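Side-chain contacts in uncharacterized protein (Pseudomonas aeruginosa, PDB 4O5P), which is a type VI secretion effector, Tle1, thought to act as a phospholipase that hydrolyses membrane lipids through an alpha/beta-hydrolase catalytic domain: residues A[73-78]-A[562-567]; A[484-489]-A[632-637]. All coordinates share one frame; numbering follows the deposited sequence.

Contacts 1 and 2 both bring a segment of the C-terminal family region into play, but they join different parts of the chain. Contact 1 reaches across to the loop after strand 62-71 of the mixed hydrolase sheet, beside S237; contact 2 stays within the C-terminal region and pairs helix 469-487 with helix 616-637. No structural element is shared, and their centres are about 34 Å apart. Contact 1 is nearer the centre of the chain yet partly buried, and is polar, with a lysine, a carbonyl and a bridging water. Contact 2, about 30 Å from that centre, is the more buried of the two and meets through carbon atoms around one tyrosine ring.

Contact 1 of 2, residues A[73-78]-A[562-567]; sequences GTNNND and VEKQFD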
ATOM      1  N   GLY A  73      -0.267  -4.540   4.340  1.00 16.92           N
ATOM      2  CA  GLY A  73       0.430  -3.389   3.809  1.00 13.80           C
ATOM      3  C   GLY A  73       1.913  -3.584   3.616  1.00 18.00           C
ATOM      4  O   GLY A  73       2.458  -4.660   3.865  1.00 16.61           O
ATOM      5  N   THR A  74       2.556  -2.516   3.167  1.00 15.91           N
ATOM      6  CA  THR A  74       3.987  -2.471   2.947  1.00 19.09           C
ATOM      7  C   THR A  74       4.731  -2.855   4.215  1.00 18.79           C
ATOM      8  O   THR A  74       4.546  -2.230   5.254  1.00 19.85           O
ATOM      9  CB  THR A  74       4.390  -1.040   2.563  1.00 18.74           C
ATOM     10  OG1 THR A  74       3.551  -0.598   1.484  1.00 17.69           O
ATOM     11  CG2 THR A  74       5.850  -0.986   2.147  1.00 20.20           C
ATOM     12  N   ASN A  75       5.573  -3.883   4.111  1.00 18.25           N
ATOM     13  CA  ASN A  75       6.390  -4.369   5.224  1.00 20.93           C
ATOM     14  C   ASN A  75       5.578  -4.906   6.403  1.00 21.74           C
ATOM     15  O   ASN A  75       6.105  -5.055   7.509  1.00 19.01           O
ATOM     16  CB  ASN A  75       7.381  -3.300   5.712  1.00 22.17           C
ATOM     17  CG  ASN A  75       8.581  -3.901   6.422  1.00 27.32           C
ATOM     18  OD1 ASN A  75       9.188  -4.861   5.932  1.00 31.17           O
ATOM     19  ND2 ASN A  75       8.933  -3.345   7.583  1.00 26.87           N
ATOM     20  N   ASN A  76       4.298  -5.185   6.172  1.00 18.42           N
ATOM     21  CA  ASN A  76       3.480  -5.837   7.190  1.00 18.27           C
ATOM     22  C   ASN A  76       3.362  -7.337   6.961  1.00 18.11           C
ATOM     23  O   ASN A  76       2.907  -7.783   5.894  1.00 18.69           O
ATOM     24  CB  ASN A  76       2.072  -5.245   7.200  1.00 18.48           C
ATOM     25  CG  ASN A  76       2.068  -3.766   7.437  1.00 17.65           C
ATOM     26  OD1 ASN A  76       1.921  -2.990   6.505  1.00 18.77           O
ATOM     27  ND2 ASN A  76       2.229  -3.358   8.691  1.00 19.97           N
ATOM     28  N   ASN A  77       3.727  -8.119   7.969  1.00 20.84           N
ATOM     29  CA  ASN A  77       3.622  -9.574   7.886  1.00 17.92           C
ATOM     30  C   ASN A  77       3.062 -10.090   9.202  1.00 21.57           C
ATOM     31  O   ASN A  77       3.707  -9.940  10.240  1.00 26.15           O
ATOM     32  CB  ASN A  77       5.009 -10.170   7.627  1.00 19.68           C
ATOM     33  CG  ASN A  77       4.990 -11.676   7.537  1.00 21.03           C
ATOM     34  OD1 ASN A  77       4.833 -12.361   8.546  1.00 24.81           O
ATOM     35  ND2 ASN A  77       5.169 -12.206   6.329  1.00 18.40           N
ATOM     36  N   ASP A  78       1.872 -10.694   9.165  1.00 22.80           N
ATOM     37  CA  ASP A  78       1.168 -11.067  10.390  1.00 22.30           C
ATOM     38  C   ASP A  78       1.958 -12.035  11.271  1.00 20.91           C
ATOM     39  O   ASP A  78       2.087 -11.807  12.472  1.00 24.07           O
ATOM     40  CB  ASP A  78      -0.225 -11.644  10.082  1.00 21.04           C
ATOM     41  CG  ASP A  78      -1.067 -11.813  11.332  1.00 22.30           C
ATOM     42  OD1 ASP A  78      -0.829 -11.079  12.309  1.00 26.83           O
ATOM     43  OD2 ASP A  78      -1.967 -12.673  11.356  1.00 22.57           O
ATOM     44  N   VAL A 562      12.779 -14.004  10.177  1.00 34.61           N
ATOM     45  CA  VAL A 562      13.284 -14.190   8.821  1.00 31.73           C
ATOM     46  C   VAL A 562      12.397 -13.486   7.771  1.00 28.69           C
ATOM     47  O   VAL A 562      12.875 -13.130   6.684  1.00 27.25           O
ATOM     48  CB  VAL A 562      13.428 -15.710   8.514  1.00 34.34           C
ATOM     49  CG1 VAL A 562      12.584 -16.142   7.310  1.00 34.25           C
ATOM     50  CG2 VAL A 562      14.904 -16.111   8.362  1.00 35.27           C
ATOM     51  N   GLU A 563      11.122 -13.275   8.112  1.00 26.25           N
ATOM     52  CA  GLU A 563      10.131 -12.717   7.182  1.00 26.88           C
ATOM     53  C   GLU A 563      10.298 -11.237   6.824  1.00 27.28           C
ATOM     54  O   GLU A 563       9.801 -10.791   5.778  1.00 20.54           O
ATOM     55  CB  GLU A 563       8.721 -12.915   7.729  1.00 23.99           C
ATOM     56  CG  GLU A 563       8.293 -14.376   7.889  1.00 25.32           C
ATOM     57  CD  GLU A 563       8.426 -14.878   9.322  1.00 28.54           C
ATOM     58  OE1 GLU A 563       9.275 -14.358  10.083  1.00 21.13           O
ATOM     59  OE2 GLU A 563       7.675 -15.802   9.687  1.00 29.49           O
ATOM     60  N   LYS A 564      10.966 -10.475   7.693  1.00 24.06           N
ATOM     61  CA  LYS A 564      11.077  -9.024   7.528  1.00 23.15           C
ATOM     62  C   LYS A 564      12.523  -8.591   7.724  1.00 25.91           C
ATOM     63  O   LYS A 564      13.304  -9.295   8.350  1.00 25.29           O
ATOM     64  CB  LYS A 564      10.171  -8.291   8.528  1.00 22.60           C
ATOM     65  CG  LYS A 564       8.679  -8.398   8.200  1.00 26.14           C
ATOM     66  CD  LYS A 564       7.769  -7.625   9.192  1.00 23.39           C
ATOM     67  CE  LYS A 564       8.220  -6.187   9.382  1.00 22.76           C
ATOM     68  NZ  LYS A 564       7.129  -5.329   9.955  1.00 24.07           N
ATOM     69  N   GLN A 565      12.900  -7.441   7.186  1.00 26.77           N
ATOM     70  CA  GLN A 565      14.259  -6.976   7.415  1.00 29.94           C
ATOM     71  C   GLN A 565      14.387  -6.452   8.828  1.00 29.68           C
ATOM     72  O   GLN A 565      13.447  -5.857   9.349  1.00 27.69           O
ATOM     73  CB  GLN A 565      14.665  -5.918   6.397  1.00 33.89           C
ATOM     74  CG  GLN A 565      15.095  -6.514   5.064  1.00 36.99           C
ATOM     75  CD  GLN A 565      16.459  -7.214   5.097  1.00 35.61           C
ATOM     76  OE1 GLN A 565      17.206  -7.115   6.075  1.00 44.79           O
ATOM     77  NE2 GLN A 565      16.782  -7.923   4.018  1.00 34.49           N
ATOM     78  N   PHE A 566      15.536  -6.694   9.458  1.00 32.32           N
ATOM     79  CA  PHE A 566      15.723  -6.251  10.838  1.00 32.09           C
ATOM     80  C   PHE A 566      15.611  -4.742  10.973  1.00 27.82           C
ATOM     81  O   PHE A 566      16.233  -3.981  10.231  1.00 28.78           O
ATOM     82  CB  PHE A 566      17.046  -6.733  11.445  1.00 32.05           C
ATOM     83  CG  PHE A 566      17.229  -6.297  12.876  1.00 32.07           C
ATOM     84  CD1 PHE A 566      16.443  -6.842  13.886  1.00 27.88           C
ATOM     85  CD2 PHE A 566      18.171  -5.330  13.208  1.00 27.77           C
ATOM     86  CE1 PHE A 566      16.598  -6.437  15.207  1.00 26.86           C
ATOM     87  CE2 PHE A 566      18.331  -4.919  14.523  1.00 27.15           C
ATOM     88  CZ  PHE A 566      17.540  -5.470  15.523  1.00 29.57           C
ATOM     89  N   ASP A 567      14.805  -4.331  11.940  1.00 32.78           N
ATOM     90  CA  ASP A 567      14.468  -2.937  12.138  1.00 32.75           C
ATOM     91  C   ASP A 567      14.801  -2.592  13.593  1.00 28.16           C
ATOM     92  O   ASP A 567      14.039  -2.912  14.504  1.00 31.93           O
ATOM     93  CB  ASP A 567      12.973  -2.750  11.840  1.00 36.27           C
ATOM     94  CG  ASP A 567      12.566  -1.293  11.723  1.00 41.44           C
ATOM     95  OD1 ASP A 567      13.453  -0.434  11.530  1.00 46.55           O
ATOM     96  OD2 ASP A 567      11.346  -1.013  11.807  1.00 46.06           O
TER
HETATM   97  O   HOH W   1      11.438  -4.400   8.512  1.00 28.83           O
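K564 lays the end of its side chain across the amide of N75, CE coming within 3.4 Å of N75 ND2, while its ammonium group turns to the backbone of the same residue. The hydrogen bond from K564 NZ to N75 O is short, 2.7 Å, and enters nearly head-on, with a C=O...N angle of 177°. A bend in the lysine chain at chi3 (51°) carries NZ to this carbonyl, and D81 OD1 adds a salt bridge to the same ammonium. N75 also reaches the other loop indirectly: ND2 donates to a water at 2.9 Å, which in turn donates to Q565 O. Nearer the start of helix 78-81 the contact is one of carbon atoms and amide. N77 CB lies 4.1 Å from K564 CD, and N77 ND2 is 3.9 Å from E563 CB, the two side chains crossing at about a right angle. N77 is the N-cap of helix 78-81, its OD1 taken by A80 N.

N75 belongs to the type II turn G73 to N76, shortly after strand 62-71, and T74 OG1 in that turn is hydrogen-bonded to S237 OG, the probable nucleophile of the hydrolase fold. The lysine therefore ties the C-terminal region to a loop beside the presumed active site through a charged donor shared between a carbonyl and a carboxylate.

Contact 2 of 2, residues A[484-489]-A[632-637]; sequences RIDRYA and ARYHQL
Y634 carries this helix-to-helix contact, its ring meeting I485 obliquely and D486 at its edge where the C-terminal turn of helix 469-487 meets the last turns of helix 616-637. Both belong to the Tle1-like C-terminal family region, and the nearest CA atoms, of I485 and Y634, are 7.0 Å apart.

The tight part is apolar. The CG2 methyl of I485 makes an off-centre CH-pi contact with the tyrosine, 4.2 Å from the ring centroid and 29° off its normal; the nearest ring carbon, CD1, is 3.8 Å from CG2. The other branch of the isoleucine runs to the root of the tyrosine, where I485 CD1 comes to 4.1 Å from Y634 CB. At the ring edge, near its plane, D486 CB meets Y634 CE1 at 3.9 Å. The aromatic side chain extends toward the neighbouring helix because CG stands anti to the backbone N of Y634 (chi1 170°). Y586 of helix 571-587 also touches I485, and the ring of F638 meets that of Y634.

On the outer side the packing thins: Y634 itself is partly exposed, and its CD2 lies 3.5 Å above the plane of the exposed H635 imidazole, offset toward the rim. Across the contact D486 offers its methylene, while its buried carboxylate is engaged elsewhere: OD2 accepts from D642 N, and OD1 forms salt bridges with K495 and R487. These two cations would be expected to favour the ionised carboxylate. R487 NH1 approaches D486 OD1 at 2.9 Å on its anti side, 33° out of the carboxylate plane.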
ATOM      1  N   ARG A 484       4.725  20.954  14.720  1.00 15.88           N
ATOM      2  CA  ARG A 484       6.180  20.815  14.597  1.00 15.99           C
ATOM      3  C   ARG A 484       6.920  22.113  14.902  1.00 14.71           C
ATOM      4  O   ARG A 484       8.034  22.066  15.406  1.00 17.94           O
ATOM      5  CB  ARG A 484       6.597  20.323  13.201  1.00 13.05           C
ATOM      6  CG  ARG A 484       6.203  18.899  12.888  1.00 18.45           C
ATOM      7  CD  ARG A 484       6.353  18.598  11.385  1.00 16.95           C
ATOM      8  NE  ARG A 484       5.787  17.277  11.122  1.00 22.15           N
ATOM      9  CZ  ARG A 484       5.196  16.939   9.988  1.00 15.99           C
ATOM     10  NH1 ARG A 484       5.116  17.812   8.993  1.00 16.15           N
ATOM     11  NH2 ARG A 484       4.699  15.727   9.855  1.00 21.54           N
ATOM     12  N   ILE A 485       6.330  23.267  14.593  1.00 14.71           N
ATOM     13  CA  ILE A 485       7.033  24.529  14.873  1.00 16.67           C
ATOM     14  C   ILE A 485       7.378  24.611  16.378  1.00 20.54           C
ATOM     15  O   ILE A 485       8.448  25.103  16.766  1.00 15.95           O
ATOM     16  CB  ILE A 485       6.228  25.772  14.422  1.00 16.02           C
ATOM     17  CG1 ILE A 485       6.134  25.829  12.893  1.00 15.14           C
ATOM     18  CG2 ILE A 485       6.876  27.063  14.933  1.00 16.57           C
ATOM     19  CD1 ILE A 485       5.065  26.807  12.399  1.00 17.97           C
ATOM     20  N   ASP A 486       6.478  24.115  17.223  1.00 17.20           N
ATOM     21  CA  ASP A 486       6.789  24.064  18.645  1.00 19.82           C
ATOM     22  C   ASP A 486       7.606  22.838  19.041  1.00 18.99           C
ATOM     23  O   ASP A 486       8.678  22.987  19.610  1.00 20.89           O
ATOM     24  CB  ASP A 486       5.541  24.197  19.518  1.00 18.39           C
ATOM     25  CG  ASP A 486       5.883  24.294  20.984  1.00 21.66           C
ATOM     26  OD1 ASP A 486       5.965  23.232  21.651  1.00 20.29           O
ATOM     27  OD2 ASP A 486       6.088  25.432  21.469  1.00 18.64           O
ATOM     28  N   ARG A 487       7.121  21.631  18.745  1.00 18.00           N
ATOM     29  CA  ARG A 487       7.789  20.426  19.240  1.00 17.04           C
ATOM     30  C   ARG A 487       9.143  20.091  18.574  1.00 18.05           C
ATOM     31  O   ARG A 487       9.971  19.421  19.179  1.00 16.66           O
ATOM     32  CB  ARG A 487       6.861  19.205  19.142  1.00 15.68           C
ATOM     33  CG  ARG A 487       6.026  18.920  20.397  1.00 17.86           C
ATOM     34  CD  ARG A 487       4.983  20.007  20.728  1.00 19.16           C
ATOM     35  NE  ARG A 487       4.101  19.518  21.798  1.00 19.57           N
ATOM     36  CZ  ARG A 487       3.931  20.112  22.977  1.00 20.60           C
ATOM     37  NH1 ARG A 487       4.565  21.255  23.260  1.00 21.42           N
ATOM     38  NH2 ARG A 487       3.138  19.559  23.878  1.00 13.78           N
ATOM     39  N   TYR A 488       9.350  20.528  17.334  1.00 16.20           N
ATOM     40  CA  TYR A 488      10.600  20.231  16.627  1.00 20.21           C
ATOM     41  C   TYR A 488      11.431  21.494  16.480  1.00 20.56           C
ATOM     42  O   TYR A 488      12.613  21.494  16.802  1.00 19.50           O
ATOM     43  CB  TYR A 488      10.353  19.657  15.226  1.00 14.46           C
ATOM     44  CG  TYR A 488       9.842  18.232  15.157  1.00 14.77           C
ATOM     45  CD1 TYR A 488       9.586  17.494  16.311  1.00 14.21           C
ATOM     46  CD2 TYR A 488       9.630  17.626  13.922  1.00 18.87           C
ATOM     47  CE1 TYR A 488       9.118  16.196  16.236  1.00 19.54           C
ATOM     48  CE2 TYR A 488       9.164  16.341  13.833  1.00 15.99           C
ATOM     49  CZ  TYR A 488       8.911  15.625  14.995  1.00 14.99           C
ATOM     50  OH  TYR A 488       8.463  14.338  14.919  1.00 15.70           O
ATOM     51  N   ALA A 489      10.833  22.571  15.971  1.00 17.09           N
ATOM     52  CA  ALA A 489      11.626  23.792  15.780  1.00 20.38           C
ATOM     53  C   ALA A 489      11.964  24.399  17.133  1.00 21.33           C
ATOM     54  O   ALA A 489      12.986  25.080  17.276  1.00 19.51           O
ATOM     55  CB  ALA A 489      10.901  24.801  14.910  1.00 19.69           C
ATOM     56  N   ALA A 632       0.683  30.588  10.891  1.00 16.51           N
ATOM     57  CA  ALA A 632      -0.604  31.141  11.301  1.00 21.40           C
ATOM     58  C   ALA A 632      -1.350  30.221  12.257  1.00 20.75           C
ATOM     59  O   ALA A 632      -1.726  30.636  13.309  1.00 23.27           O
ATOM     60  CB  ALA A 632      -1.464  31.542  10.102  1.00 19.95           C
ATOM     61  N   ARG A 633      -1.450  28.949  11.903  1.00 21.77           N
ATOM     62  CA  ARG A 633      -2.015  27.947  12.799  1.00 20.71           C
ATOM     63  C   ARG A 633      -1.268  27.760  14.104  1.00 21.09           C
ATOM     64  O   ARG A 633      -1.863  27.618  15.098  1.00 21.94           O
ATOM     65  CB  ARG A 633      -2.269  26.612  12.130  1.00 19.34           C
ATOM     66  CG  ARG A 633      -2.987  25.640  13.024  1.00 20.09           C
ATOM     67  CD  ARG A 633      -4.479  25.848  12.955  1.00 22.76           C
ATOM     68  NE  ARG A 633      -5.262  25.012  13.824  1.00 36.35           N
ATOM     69  CZ  ARG A 633      -6.069  24.024  13.461  1.00 25.31           C
ATOM     70  NH1 ARG A 633      -6.231  23.679  12.208  1.00 29.08           N
ATOM     71  NH2 ARG A 633      -6.727  23.382  14.396  1.00 25.37           N
ATOM     72  N   TYR A 634       0.041  27.805  14.074  1.00 21.03           N
ATOM     73  CA  TYR A 634       0.833  27.817  15.271  1.00 20.44           C
ATOM     74  C   TYR A 634       0.303  28.796  16.277  1.00 18.67           C
ATOM     75  O   TYR A 634       0.237  28.467  17.400  1.00 18.67           O
ATOM     76  CB  TYR A 634       2.294  28.166  15.023  1.00 20.12           C
ATOM     77  CG  TYR A 634       3.118  28.427  16.277  1.00 21.01           C
ATOM     78  CD1 TYR A 634       3.696  27.411  16.973  1.00 18.74           C
ATOM     79  CD2 TYR A 634       3.265  29.690  16.755  1.00 20.87           C
ATOM     80  CE1 TYR A 634       4.471  27.645  18.069  1.00 19.61           C
ATOM     81  CE2 TYR A 634       4.012  29.941  17.863  1.00 27.47           C
ATOM     82  CZ  TYR A 634       4.609  28.913  18.534  1.00 24.98           C
ATOM     83  OH  TYR A 634       5.331  29.201  19.597  1.00 23.34           O
ATOM     84  N   HIS A 635       0.057  30.013  15.833  1.00 22.08           N
ATOM     85  CA  HIS A 635      -0.429  31.043  16.774  1.00 24.83           C
ATOM     86  C   HIS A 635      -1.818  30.813  17.389  1.00 26.06           C
ATOM     87  O   HIS A 635      -2.201  31.509  18.337  1.00 23.83           O
ATOM     88  CB  HIS A 635      -0.328  32.438  16.161  1.00 24.06           C
ATOM     89  CG  HIS A 635       1.081  32.841  15.863  1.00 25.43           C
ATOM     90  ND1 HIS A 635       2.028  33.006  16.851  1.00 26.12           N
ATOM     91  CD2 HIS A 635       1.710  33.087  14.690  1.00 20.06           C
ATOM     92  CE1 HIS A 635       3.179  33.347  16.299  1.00 27.32           C
ATOM     93  NE2 HIS A 635       3.016  33.386  14.988  1.00 22.81           N
ATOM     94  N   GLN A 636      -2.567  29.845  16.873  1.00 21.95           N
ATOM     95  CA  GLN A 636      -3.832  29.484  17.488  1.00 24.45           C
ATOM     96  C   GLN A 636      -3.686  28.193  18.270  1.00 25.60           C
ATOM     97  O   GLN A 636      -4.539  27.850  19.087  1.00 24.19           O
ATOM     98  CB  GLN A 636      -4.924  29.373  16.430  1.00 28.08           C
ATOM     99  CG  GLN A 636      -5.717  30.677  16.313  1.00 39.19           C
ATOM    100  CD  GLN A 636      -6.085  31.019  14.893  1.00 44.81           C
ATOM    101  OE1 GLN A 636      -6.052  30.160  14.007  1.00 48.06           O
ATOM    102  NE2 GLN A 636      -6.448  32.283  14.663  1.00 39.98           N
ATOM    103  N   LEU A 637      -2.584  27.490  18.027  1.00 20.54           N
ATOM    104  CA  LEU A 637      -2.304  26.231  18.704  1.00 18.53           C
ATOM    105  C   LEU A 637      -1.652  26.470  20.075  1.00 21.31           C
ATOM    106  O   LEU A 637      -2.026  25.847  21.081  1.00 20.12           O
ATOM    107  CB  LEU A 637      -1.381  25.377  17.825  1.00 23.64           C
ATOM    108  CG  LEU A 637      -1.565  23.859  17.916  1.00 24.73           C
ATOM    109  CD1 LEU A 637      -3.041  23.503  17.906  1.00 21.58           C
ATOM    110  CD2 LEU A 637      -0.869  23.143  16.776  1.00 19.40           C
TER